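Local coordinates for protein Ifi204 (Mus musculus domesticus, PDB 5YZW) that acts as an interferon-inducible DNA sensor of the PYHIN family and recognises DNA through its HIN domain, at residues 149-154 with 188-193; 34-37 with 42-45; 109-114 with 118-123; 14-19 with 97-102; 174-177 with 182-185. One frame throughout, in Å; residues are numbered along the deposited sequence.

How the contacts relate
Contacts 2 and 4 belong to the first OB fold and its linker helix; contacts 1, 3 and 5 belong to the second OB fold. Contact 1 is buried, contacts 2, 3 and 4 are partly buried, and contact 5 is at the surface. Chemistry follows place. Contact 2 is strand pairing with a water beside it. Contacts 3 and 4 bring a helix against a strand by side-chain packing without a hydrogen bond across. Contact 1 mixes apolar packing with an arginine on a carbonyl; contact 5 rests on one arginine-threonine bond. Paired strands 11-25 and 30-38 join contacts 4 and 2, as strands 145-151 and 180-183 join contacts 1 and 5.

Contact 1: 149-154 with 188-193; sequences VVVYGR and SYMQVI
Arg154 and Ser188 make the polar part of this contact. The Arg154 guanidinium meets the carbonyl of Ser188 end-on, and both terminal nitrogens go to the same oxygen. NH2 of Arg154 is 2.7 Å from O of Ser188, in the carbonyl plane and on a lone pair, with an N-H...O angle of 154°. NH1 of Arg154 lies 3.0 Å from that O and makes the more bent bond, 135°. The oxygen is almost within the guanidinium plane, so the two bonds fix how the group is turned. The extended chain from CG to NE carries it to the other segment. NH2 also bonds Arg186 O, so the arginine ties down the turn before strand 189-192. Ser188 uses its own hydroxyl on Val185 N and Cys170 O.

The apolar part is the Val151 and Met190 pair. CG2 of Val151 lies 3.9 Å from SD of Met190, and the two side chains cross obliquely. CG2 stands beside the backbone N of Val151 because CG1 is anti to that N (chi1 179°). The thioether chain is bent at its last torsion. Leu166, Leu168 and Phe171 also touch Met190, which places it among buried apolar residues.

Strand 145-151 and the last strand, 189-192, are thus joined through side chains across the interior of a curled sheet, an arrangement typical of the OB-fold barrel.

Contact 2: 34-37 with 42-45; sequences HATV and EFFR
Thr36 and Val37 pair with Phe44 and Arg45 in an antiparallel beta hairpin, strands 30-38 and 43-48 of the first OB fold. Val37 and Phe44 form a hydrogen-bonded pair. Val37 N is 2.9 Å from Phe44 O, and Phe44 N is 2.8 Å from Val37 O. Both bonds are nearly straight. Thr36 and Arg45 form the adjoining non-hydrogen-bonded pair. The strand segments run at 171° to each other.

The side chain of Thr36 can be followed outward. Its CB passes 4.3 Å from the carbonyl O of Phe44. CG2 is anti to the backbone N (chi1 of OG1 -65°) and leans toward the neighbouring strand. It lies 4.3 Å from CD2 of Phe43 and meets that ring obliquely. OG1, the other branch, faces the chain of Arg45, with a water beyond. The water is 3.2 Å from Thr36 OG1 and accepts a bond from Arg45 NE. It sits at the edge of the guanidinium, in its plane, and so bridges the two side chains of the pair.

Thr36, Phe43 and Arg45 share one face of the sheet. On it, Ala102 of helix 96-103 touches both Thr36 and Phe43, and Leu98 touches Phe43. Val37 and Phe44 are on the other face, where Lys11 makes a cation-pi contact with the Phe44 ring. There the two side chains cross at about a right angle, with CG2 of Val37 4.0 Å from CB of Phe44.

Contact 3: 109-114 with 118-123; sequences SYLFSQ and TFVSGE
In the helix-to-strand passage that leads into the second OB fold, Leu111 of helix 108-112 meets Val120 of strand 119-132. The two side chains reach toward each other tip to tip, and each offers both of its methyl groups. CD1 of Leu111 lies 4.0 Å from CG1 of Val120. CD2 of Leu111 stands at 4.0 Å from CG2 of Val120, and CG1 is only slightly farther. The CB of Leu111 does not itself point at the strand. Its CG lies anti to the carbonyl carbon (chi1 -71°), and from there the end of the chain comes nearer. Both residues are buried. No hydrogen bond crosses between the segments.

The second touch is looser. CB of Gln114 is 4.4 Å from OG1 of Thr118, whose hydroxyl is bonded to Ala115 O. Leu173 of strand 171-175 touches Gln114, Thr118 and Val120, so it lies beside both parts of the contact.

Within 109-114 the backbone is held by its own bonds. Two donors from Ser113 grip Tyr110 O, with Ser113 OG at 2.8 Å and Ser113 N at 3.2 Å. Gln114 N bonds Leu111 O at 3.1 Å.

Val120 also pairs through its backbone with Phe171. The contact is a short helix packed by its leucine on the long first strand of an OB-fold barrel.

Contact 4: 14-19 with 97-102; sequences MVLKVT and TLRQRA
Linker helix 96-103 of the HIN domain packs on strand 11-25 of the first OB fold, and Leu16 with Met14 meets Arg99 and Ala102 there. The strand has a classic beta bulge at this place. Leu16 and Lys17 both face Thr36, and both form backbone bonds with it. The short strand and helix segments are 10.0 Å apart at their axes and run at 33° to each other.

Leu16 carries most of the strand's share of the packing, and its two methyls go to different partners. CD1 lies 3.5 Å from CB of Ala102, a close apolar touch. CD2 lies 3.9 Å from NH1 of Arg99. CG of Leu16 is anti to its carbonyl carbon (chi1 -59°), which sets the fork toward the helix.

Arg99 stretches from the helix with an extended chain. Its guanidinium meets both Leu16 and Met14 obliquely, and no hydrogen bond crosses the contact. The group is held from its own side, where NE bonds Ile94 O. Ile94 also touches Met14. Arg60 NH1 is near NH2 of Arg99, and the two like charges probably disfavour each other somewhat.

Met14 also touches Ile62 of strand 62-71, the next strand of the sheet. At this end of the contact the SD of Met14 comes 3.4 Å from NH2 of Arg99.

Contact 5: 174-177 with 182-185; sequences TSTE and LRSV
The guanidinium of Arg183 is the flat group here, and Thr174 and Thr176 both meet it at the edge. Neither threonine lies over a face. OG1 of Thr174 is 5° out of the guanidinium plane and takes the bond from NE. That bond is 2.9 Å from Arg183 NE to Thr174 OG1, with an N-H...O angle of 156°. CG2 of Thr176 is also in the plane, 3.9 Å from NH2 of Arg183. Both side chains cross the arginine at about a right angle.

The arginine chain is extended from CG to NE and lies across Thr174. Its CD is 3.7 Å from CG2 of Thr174, so the methyl packs on the chain while the hydroxyl holds the nitrogen. OG1 of Thr174 stands between its backbone N and its carbonyl carbon (chi1 75°). From there it also bonds OE1 of Gln181, so two groups grip the hydroxyl and fix its place. The hydroxyl of Thr176 has a different task and bonds Asp178 N in the hairpin turn.

The segments lie on the hairpin of strands 171-175 and 180-183. Thr174 pairs through its backbone with Gln181, and Arg183 pairs with Glu172, so the threonine-arginine bond runs diagonally over the hairpin at the surface. On the inner side Leu182 touches Phe171 and Leu173. Leu182 also bonds Glu148 and Val150 through its backbone, which sets strand 180-183 between strands 171-175 and 145-151 of the second OB fold.

Contact 1: 149-154 with 188-193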
# COMPACT_ATOMS: atom_id res chain seq x y z
N VAL A 149 -2.65 13.32 8.49
CA VAL A 149 -2.10 11.98 8.59
C VAL A 149 -1.59 11.81 10.01
O VAL A 149 -0.76 12.59 10.48
CB VAL A 149 -0.98 11.74 7.57
CG1 VAL A 149 -0.41 10.34 7.72
CG2 VAL A 149 -1.50 11.95 6.15
N VAL A 150 -2.11 10.82 10.72
CA VAL A 150 -1.73 10.56 12.11
C VAL A 150 -0.76 9.40 12.11
O VAL A 150 -1.10 8.28 11.69
CB VAL A 150 -2.96 10.28 12.99
CG1 VAL A 150 -2.53 10.10 14.44
CG2 VAL A 150 -3.94 11.45 12.89
N VAL A 151 0.46 9.66 12.57
CA VAL A 151 1.51 8.65 12.62
C VAL A 151 1.88 8.40 14.07
O VAL A 151 2.09 9.34 14.85
CB VAL A 151 2.73 9.08 11.79
CG1 VAL A 151 3.83 8.03 11.89
CG2 VAL A 151 2.32 9.26 10.34
N TYR A 152 1.93 7.12 14.44
CA TYR A 152 2.38 6.68 15.75
C TYR A 152 3.29 5.47 15.59
O TYR A 152 3.09 4.65 14.69
CB TYR A 152 1.20 6.31 16.63
CG TYR A 152 1.59 5.92 18.02
CD1 TYR A 152 1.89 6.89 18.98
CD2 TYR A 152 1.69 4.58 18.39
CE1 TYR A 152 2.26 6.54 20.25
CE2 TYR A 152 2.06 4.22 19.67
CZ TYR A 152 2.35 5.21 20.60
OH TYR A 152 2.71 4.87 21.87
N GLY A 153 4.30 5.35 16.46
CA GLY A 153 5.12 4.15 16.48
C GLY A 153 6.24 4.12 15.46
O GLY A 153 6.84 5.17 15.18
N ARG A 154 6.52 2.95 14.87
CA ARG A 154 7.73 2.78 14.07
C ARG A 154 7.85 3.84 12.98
O ARG A 154 8.95 4.32 12.69
CB ARG A 154 7.77 1.37 13.46
CG ARG A 154 6.77 1.11 12.34
CD ARG A 154 6.88 -0.33 11.79
NE ARG A 154 5.59 -0.76 11.26
CZ ARG A 154 5.16 -0.43 10.05
NH1 ARG A 154 5.92 0.29 9.24
NH2 ARG A 154 3.96 -0.81 9.65
N SER A 188 1.08 -0.50 7.78
CA SER A 188 1.33 0.73 7.03
C SER A 188 2.78 0.85 6.62
O SER A 188 3.70 0.31 7.25
CB SER A 188 0.95 1.99 7.84
OG SER A 188 -0.41 2.00 8.22
N TYR A 189 2.97 1.64 5.57
CA TYR A 189 4.30 1.96 5.09
C TYR A 189 4.24 3.38 4.54
O TYR A 189 3.22 3.80 3.99
CB TYR A 189 4.78 0.97 4.00
CG TYR A 189 6.08 1.41 3.35
CD1 TYR A 189 7.31 1.11 3.93
CD2 TYR A 189 6.08 2.15 2.17
CE1 TYR A 189 8.52 1.54 3.34
CE2 TYR A 189 7.26 2.58 1.58
CZ TYR A 189 8.48 2.28 2.16
OH TYR A 189 9.65 2.71 1.56
N MET A 190 5.34 4.11 4.69
CA MET A 190 5.40 5.43 4.11
C MET A 190 6.85 5.77 3.82
O MET A 190 7.76 5.25 4.47
CB MET A 190 4.77 6.49 5.04
CG MET A 190 5.40 6.55 6.42
SD MET A 190 4.61 7.75 7.53
CE MET A 190 3.93 8.87 6.34
N GLN A 191 7.04 6.64 2.83
CA GLN A 191 8.36 7.21 2.57
C GLN A 191 8.16 8.56 1.89
O GLN A 191 7.14 8.81 1.25
CB GLN A 191 9.21 6.29 1.70
CG GLN A 191 9.09 6.57 0.22
CD GLN A 191 9.55 5.40 -0.63
OE1 GLN A 191 8.89 5.04 -1.61
NE2 GLN A 191 10.70 4.83 -0.29
N VAL A 192 9.15 9.45 2.06
CA VAL A 192 9.14 10.73 1.38
C VAL A 192 9.77 10.55 0.00
O VAL A 192 10.64 9.69 -0.20
CB VAL A 192 9.87 11.82 2.20
CG1 VAL A 192 9.49 11.74 3.67
CG2 VAL A 192 11.36 11.70 2.04
N ILE A 193 9.34 11.37 -0.96
CA ILE A 193 9.90 11.32 -2.31
C ILE A 193 10.83 12.51 -2.57
O ILE A 193 11.74 12.43 -3.40
CB ILE A 193 8.79 11.27 -3.36
CG1 ILE A 193 7.66 10.35 -2.90
CG2 ILE A 193 9.34 10.81 -4.70
CD1 ILE A 193 6.35 10.56 -3.63

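Contact 2: 34-37 with 42-45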
# COMPACT_ATOMS: atom_id res chain seq x y z
N HIS A 34 4.77 -4.39 0.26
CA HIS A 34 3.54 -4.14 -0.48
C HIS A 34 3.85 -4.13 -1.97
O HIS A 34 4.93 -3.68 -2.38
CB HIS A 34 2.91 -2.79 -0.09
CG HIS A 34 2.22 -2.79 1.23
ND1 HIS A 34 0.88 -3.09 1.39
CD2 HIS A 34 2.68 -2.47 2.47
CE1 HIS A 34 0.56 -2.99 2.66
NE2 HIS A 34 1.63 -2.62 3.34
N ALA A 35 2.91 -4.62 -2.77
CA ALA A 35 3.04 -4.59 -4.22
C ALA A 35 1.69 -4.26 -4.82
O ALA A 35 0.64 -4.59 -4.26
CB ALA A 35 3.53 -5.94 -4.79
N THR A 36 1.72 -3.59 -5.97
CA THR A 36 0.57 -3.45 -6.85
C THR A 36 0.80 -4.31 -8.09
O THR A 36 1.90 -4.27 -8.66
CB THR A 36 0.35 -1.98 -7.21
OG1 THR A 36 0.00 -1.26 -6.02
CG2 THR A 36 -0.79 -1.84 -8.21
N VAL A 37 -0.18 -5.15 -8.45
CA VAL A 37 -0.05 -6.06 -9.59
C VAL A 37 -1.32 -5.96 -10.42
O VAL A 37 -2.32 -5.39 -9.99
CB VAL A 37 0.21 -7.53 -9.20
CG1 VAL A 37 1.47 -7.67 -8.36
CG2 VAL A 37 -1.01 -8.15 -8.51
N GLU A 42 -7.78 -6.12 -14.31
CA GLU A 42 -7.94 -5.69 -12.92
C GLU A 42 -6.57 -5.49 -12.28
O GLU A 42 -5.58 -6.06 -12.72
CB GLU A 42 -8.73 -6.70 -12.09
CG GLU A 42 -10.18 -6.89 -12.46
CD GLU A 42 -10.81 -7.99 -11.65
OE1 GLU A 42 -10.46 -9.18 -11.88
OE2 GLU A 42 -11.64 -7.67 -10.76
N PHE A 43 -6.53 -4.68 -11.23
CA PHE A 43 -5.31 -4.57 -10.45
C PHE A 43 -5.58 -4.95 -9.01
O PHE A 43 -6.71 -4.84 -8.52
CB PHE A 43 -4.68 -3.17 -10.53
CG PHE A 43 -5.43 -2.10 -9.78
CD1 PHE A 43 -6.43 -1.37 -10.40
CD2 PHE A 43 -5.07 -1.76 -8.48
CE1 PHE A 43 -7.10 -0.37 -9.72
CE2 PHE A 43 -5.74 -0.75 -7.80
CZ PHE A 43 -6.76 -0.06 -8.42
N PHE A 44 -4.55 -5.44 -8.35
CA PHE A 44 -4.68 -5.97 -7.00
C PHE A 44 -3.59 -5.40 -6.12
O PHE A 44 -2.44 -5.23 -6.57
CB PHE A 44 -4.61 -7.50 -6.99
CG PHE A 44 -5.68 -8.16 -7.84
CD1 PHE A 44 -5.48 -8.39 -9.18
CD2 PHE A 44 -6.91 -8.48 -7.28
CE1 PHE A 44 -6.48 -8.98 -9.95
CE2 PHE A 44 -7.91 -9.06 -8.04
CZ PHE A 44 -7.69 -9.33 -9.37
N ARG A 45 -3.94 -5.11 -4.87
CA ARG A 45 -2.96 -4.71 -3.88
C ARG A 45 -2.56 -5.93 -3.07
O ARG A 45 -3.42 -6.65 -2.56
CB ARG A 45 -3.54 -3.60 -2.99
CG ARG A 45 -3.34 -2.24 -3.60
CD ARG A 45 -4.32 -1.20 -3.07
NE ARG A 45 -4.22 0.05 -3.82
CZ ARG A 45 -4.64 1.23 -3.38
NH1 ARG A 45 -5.19 1.33 -2.17
NH2 ARG A 45 -4.50 2.30 -4.14
O HOH W 1 -2.66 0.54 -6.27

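Contact 3: 109-114 with 118-123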
# COMPACT_ATOMS: atom_id res chain seq x y z
N SER A 109 -11.10 15.09 -1.49
CA SER A 109 -12.56 15.22 -1.47
C SER A 109 -13.23 13.88 -1.69
O SER A 109 -14.29 13.61 -1.10
CB SER A 109 -13.02 16.22 -2.54
OG SER A 109 -12.53 15.87 -3.82
N TYR A 110 -12.64 13.03 -2.52
CA TYR A 110 -13.21 11.71 -2.76
C TYR A 110 -13.11 10.82 -1.53
O TYR A 110 -13.97 9.97 -1.30
CB TYR A 110 -12.53 11.04 -3.96
CG TYR A 110 -13.00 9.64 -4.22
CD1 TYR A 110 -14.22 9.40 -4.83
CD2 TYR A 110 -12.23 8.56 -3.85
CE1 TYR A 110 -14.66 8.11 -5.07
CE2 TYR A 110 -12.66 7.27 -4.09
CZ TYR A 110 -13.87 7.05 -4.70
OH TYR A 110 -14.30 5.76 -4.93
N LEU A 111 -12.05 11.00 -0.73
CA LEU A 111 -11.92 10.22 0.50
C LEU A 111 -13.02 10.56 1.49
O LEU A 111 -13.44 9.70 2.26
CB LEU A 111 -10.56 10.47 1.13
CG LEU A 111 -9.36 9.86 0.41
CD1 LEU A 111 -8.14 9.95 1.29
CD2 LEU A 111 -9.65 8.42 0.04
N PHE A 112 -13.52 11.81 1.46
CA PHE A 112 -14.58 12.19 2.39
C PHE A 112 -15.86 11.41 2.14
O PHE A 112 -16.66 11.23 3.07
CB PHE A 112 -14.85 13.69 2.28
CG PHE A 112 -13.70 14.56 2.69
CD1 PHE A 112 -12.70 14.07 3.52
CD2 PHE A 112 -13.61 15.88 2.26
CE1 PHE A 112 -11.64 14.86 3.90
CE2 PHE A 112 -12.54 16.68 2.65
CZ PHE A 112 -11.56 16.18 3.47
N SER A 113 -16.07 10.92 0.92
CA SER A 113 -17.26 10.15 0.59
C SER A 113 -17.12 8.66 0.91
O SER A 113 -18.12 7.93 0.83
CB SER A 113 -17.62 10.33 -0.89
OG SER A 113 -16.69 9.64 -1.72
N GLN A 114 -15.93 8.20 1.28
CA GLN A 114 -15.68 6.78 1.45
C GLN A 114 -15.93 6.31 2.89
O GLN A 114 -15.95 7.11 3.84
CB GLN A 114 -14.24 6.44 1.05
CG GLN A 114 -13.93 6.68 -0.43
CD GLN A 114 -14.89 5.92 -1.35
OE1 GLN A 114 -15.83 6.50 -1.88
NE2 GLN A 114 -14.64 4.63 -1.52
N THR A 118 -11.79 2.03 5.71
CA THR A 118 -11.14 1.49 4.53
C THR A 118 -9.66 1.89 4.53
O THR A 118 -9.25 2.88 5.14
CB THR A 118 -11.84 1.97 3.27
OG1 THR A 118 -11.99 3.39 3.35
CG2 THR A 118 -13.23 1.35 3.17
N PHE A 119 -8.86 1.09 3.85
CA PHE A 119 -7.42 1.33 3.76
C PHE A 119 -7.07 2.05 2.47
O PHE A 119 -7.59 1.73 1.40
CB PHE A 119 -6.68 0.01 3.90
CG PHE A 119 -7.00 -0.70 5.18
CD1 PHE A 119 -6.43 -0.31 6.38
CD2 PHE A 119 -7.93 -1.73 5.20
CE1 PHE A 119 -6.74 -0.94 7.58
CE2 PHE A 119 -8.24 -2.39 6.38
CZ PHE A 119 -7.64 -1.98 7.58
N VAL A 120 -6.20 3.05 2.58
CA VAL A 120 -5.97 4.03 1.53
C VAL A 120 -4.47 4.09 1.23
O VAL A 120 -3.65 3.93 2.13
CB VAL A 120 -6.50 5.43 1.95
CG1 VAL A 120 -6.11 6.51 0.94
CG2 VAL A 120 -8.02 5.38 2.11
N SER A 121 -4.13 4.29 -0.05
CA SER A 121 -2.77 4.48 -0.51
C SER A 121 -2.76 5.71 -1.39
O SER A 121 -3.70 5.93 -2.15
CB SER A 121 -2.28 3.27 -1.31
OG SER A 121 -1.86 2.22 -0.46
N GLY A 122 -1.71 6.51 -1.31
CA GLY A 122 -1.68 7.76 -2.06
C GLY A 122 -0.43 8.55 -1.76
O GLY A 122 0.25 8.34 -0.75
N GLU A 123 -0.13 9.48 -2.67
CA GLU A 123 1.00 10.39 -2.54
C GLU A 123 0.47 11.80 -2.40
O GLU A 123 -0.24 12.29 -3.29
CB GLU A 123 1.93 10.30 -3.75
CG GLU A 123 2.37 8.91 -4.12
CD GLU A 123 3.31 8.90 -5.31
OE1 GLU A 123 3.68 7.81 -5.78
OE2 GLU A 123 3.67 10.00 -5.79

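Contact 4: 14-19 with 97-102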
# COMPACT_ATOMS: atom_id res chain seq x y z
N MET A 14 1.17 -9.02 -13.90
CA MET A 14 2.37 -8.22 -14.03
C MET A 14 2.55 -7.36 -12.79
O MET A 14 1.60 -6.72 -12.33
CB MET A 14 2.32 -7.33 -15.27
CG MET A 14 3.69 -6.72 -15.55
SD MET A 14 3.74 -5.56 -16.92
CE MET A 14 4.08 -6.66 -18.31
N VAL A 15 3.76 -7.36 -12.24
CA VAL A 15 4.13 -6.49 -11.12
C VAL A 15 4.24 -5.05 -11.62
O VAL A 15 5.00 -4.77 -12.55
CB VAL A 15 5.45 -6.94 -10.50
CG1 VAL A 15 5.82 -6.04 -9.32
CG2 VAL A 15 5.36 -8.41 -10.08
N LEU A 16 3.49 -4.14 -11.00
CA LEU A 16 3.53 -2.73 -11.37
C LEU A 16 4.45 -1.90 -10.48
O LEU A 16 5.26 -1.13 -10.98
CB LEU A 16 2.11 -2.14 -11.33
CG LEU A 16 1.10 -2.82 -12.26
CD1 LEU A 16 -0.16 -2.00 -12.38
CD2 LEU A 16 1.68 -3.07 -13.64
N LYS A 17 4.35 -2.06 -9.17
CA LYS A 17 5.10 -1.25 -8.20
C LYS A 17 5.24 -2.06 -6.92
O LYS A 17 4.41 -2.92 -6.61
CB LYS A 17 4.41 0.11 -7.97
CG LYS A 17 3.32 0.17 -6.90
CD LYS A 17 3.79 0.62 -5.50
CE LYS A 17 2.74 0.30 -4.43
NZ LYS A 17 3.17 0.80 -3.12
N VAL A 18 6.34 -1.81 -6.21
CA VAL A 18 6.66 -2.54 -4.99
C VAL A 18 7.30 -1.56 -4.01
O VAL A 18 7.94 -0.59 -4.43
CB VAL A 18 7.58 -3.74 -5.31
CG1 VAL A 18 8.95 -3.26 -5.75
CG2 VAL A 18 7.72 -4.69 -4.11
N THR A 19 7.12 -1.79 -2.71
CA THR A 19 7.92 -1.12 -1.69
C THR A 19 9.08 -2.02 -1.29
O THR A 19 9.03 -3.24 -1.45
CB THR A 19 7.15 -0.80 -0.40
OG1 THR A 19 6.97 -2.01 0.38
CG2 THR A 19 5.82 -0.11 -0.66
N THR A 97 -4.57 2.81 -19.56
CA THR A 97 -5.65 3.23 -18.67
C THR A 97 -5.65 2.41 -17.38
O THR A 97 -5.84 2.96 -16.29
CB THR A 97 -6.99 3.10 -19.38
OG1 THR A 97 -7.15 1.77 -19.86
CG2 THR A 97 -7.05 4.05 -20.56
N LEU A 98 -5.42 1.09 -17.49
CA LEU A 98 -5.39 0.26 -16.29
C LEU A 98 -4.15 0.57 -15.45
O LEU A 98 -4.21 0.55 -14.21
CB LEU A 98 -5.43 -1.22 -16.66
CG LEU A 98 -5.34 -2.19 -15.48
CD1 LEU A 98 -6.44 -1.94 -14.46
CD2 LEU A 98 -5.41 -3.62 -15.97
N ARG A 99 -3.03 0.87 -16.11
CA ARG A 99 -1.81 1.25 -15.39
C ARG A 99 -2.05 2.49 -14.54
O ARG A 99 -1.74 2.50 -13.34
CB ARG A 99 -0.67 1.49 -16.37
CG ARG A 99 -0.10 0.23 -16.99
CD ARG A 99 1.12 0.50 -17.85
NE ARG A 99 1.67 -0.73 -18.39
CZ ARG A 99 2.62 -1.45 -17.80
NH1 ARG A 99 3.12 -1.06 -16.63
NH2 ARG A 99 3.07 -2.56 -18.37
N GLN A 100 -2.60 3.54 -15.14
CA GLN A 100 -2.77 4.76 -14.35
C GLN A 100 -3.86 4.58 -13.30
O GLN A 100 -3.73 5.09 -12.19
CB GLN A 100 -3.07 5.96 -15.24
CG GLN A 100 -3.10 7.33 -14.51
CD GLN A 100 -2.12 7.45 -13.32
OE1 GLN A 100 -2.52 7.40 -12.16
NE2 GLN A 100 -0.84 7.61 -13.62
N ARG A 101 -4.92 3.83 -13.62
CA ARG A 101 -5.89 3.51 -12.58
C ARG A 101 -5.21 2.81 -11.41
O ARG A 101 -5.53 3.08 -10.24
CB ARG A 101 -7.03 2.67 -13.16
CG ARG A 101 -8.35 2.86 -12.43
CD ARG A 101 -9.54 2.46 -13.27
NE ARG A 101 -9.80 1.03 -13.14
CZ ARG A 101 -9.63 0.14 -14.11
NH1 ARG A 101 -9.22 0.54 -15.31
NH2 ARG A 101 -9.89 -1.15 -13.90
N ALA A 102 -4.23 1.95 -11.69
CA ALA A 102 -3.57 1.21 -10.61
C ALA A 102 -2.70 2.11 -9.75
O ALA A 102 -2.51 1.82 -8.57
CB ALA A 102 -2.73 0.08 -11.18

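Contact 5: 174-177 with 182-185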
# COMPACT_ATOMS: atom_id res chain seq x y z
N THR A 174 -10.17 7.41 8.72
CA THR A 174 -11.03 7.56 9.88
C THR A 174 -11.55 8.98 9.91
O THR A 174 -11.05 9.86 9.19
CB THR A 174 -10.27 7.22 11.18
OG1 THR A 174 -9.39 8.29 11.50
CG2 THR A 174 -9.44 5.94 11.03
N SER A 175 -12.55 9.22 10.74
CA SER A 175 -13.00 10.58 10.96
C SER A 175 -13.23 10.82 12.45
O SER A 175 -13.46 9.89 13.22
CB SER A 175 -14.27 10.91 10.16
OG SER A 175 -15.40 10.25 10.67
N THR A 176 -13.08 12.08 12.83
CA THR A 176 -13.51 12.63 14.11
C THR A 176 -14.40 13.83 13.81
O THR A 176 -14.53 14.26 12.66
CB THR A 176 -12.32 13.07 14.96
OG1 THR A 176 -11.84 14.33 14.47
CG2 THR A 176 -11.19 12.05 14.90
N GLU A 177 -15.01 14.40 14.85
CA GLU A 177 -15.82 15.58 14.60
C GLU A 177 -14.99 16.76 14.08
O GLU A 177 -15.56 17.69 13.51
CB GLU A 177 -16.60 15.97 15.86
CG GLU A 177 -15.79 16.62 16.96
CD GLU A 177 -16.61 16.86 18.22
OE1 GLU A 177 -16.17 16.42 19.31
OE2 GLU A 177 -17.70 17.47 18.12
N LEU A 182 -5.92 9.95 8.08
CA LEU A 182 -5.34 8.70 7.62
C LEU A 182 -4.40 8.25 8.73
O LEU A 182 -3.36 8.89 8.98
CB LEU A 182 -4.61 8.88 6.29
CG LEU A 182 -5.49 9.19 5.09
CD1 LEU A 182 -4.61 9.59 3.91
CD2 LEU A 182 -6.33 7.97 4.74
N ARG A 183 -4.78 7.19 9.42
CA ARG A 183 -4.05 6.68 10.58
C ARG A 183 -3.11 5.55 10.18
O ARG A 183 -3.51 4.58 9.53
CB ARG A 183 -5.03 6.18 11.64
CG ARG A 183 -5.47 7.24 12.61
CD ARG A 183 -6.72 6.83 13.33
NE ARG A 183 -7.49 8.00 13.72
CZ ARG A 183 -7.23 8.75 14.79
NH1 ARG A 183 -6.20 8.45 15.57
NH2 ARG A 183 -7.99 9.81 15.07
N SER A 184 -1.85 5.68 10.58
CA SER A 184 -0.93 4.56 10.50
C SER A 184 -1.48 3.38 11.27
O SER A 184 -2.07 3.54 12.34
CB SER A 184 0.43 4.98 11.06
OG SER A 184 0.36 5.10 12.47
N VAL A 185 -1.31 2.18 10.71
CA VAL A 185 -1.73 0.92 11.32
C VAL A 185 -0.62 -0.10 11.13
O VAL A 185 0.43 0.19 10.55
CB VAL A 185 -3.06 0.38 10.73
CG1 VAL A 185 -4.26 1.27 11.13
CG2 VAL A 185 -2.95 0.22 9.23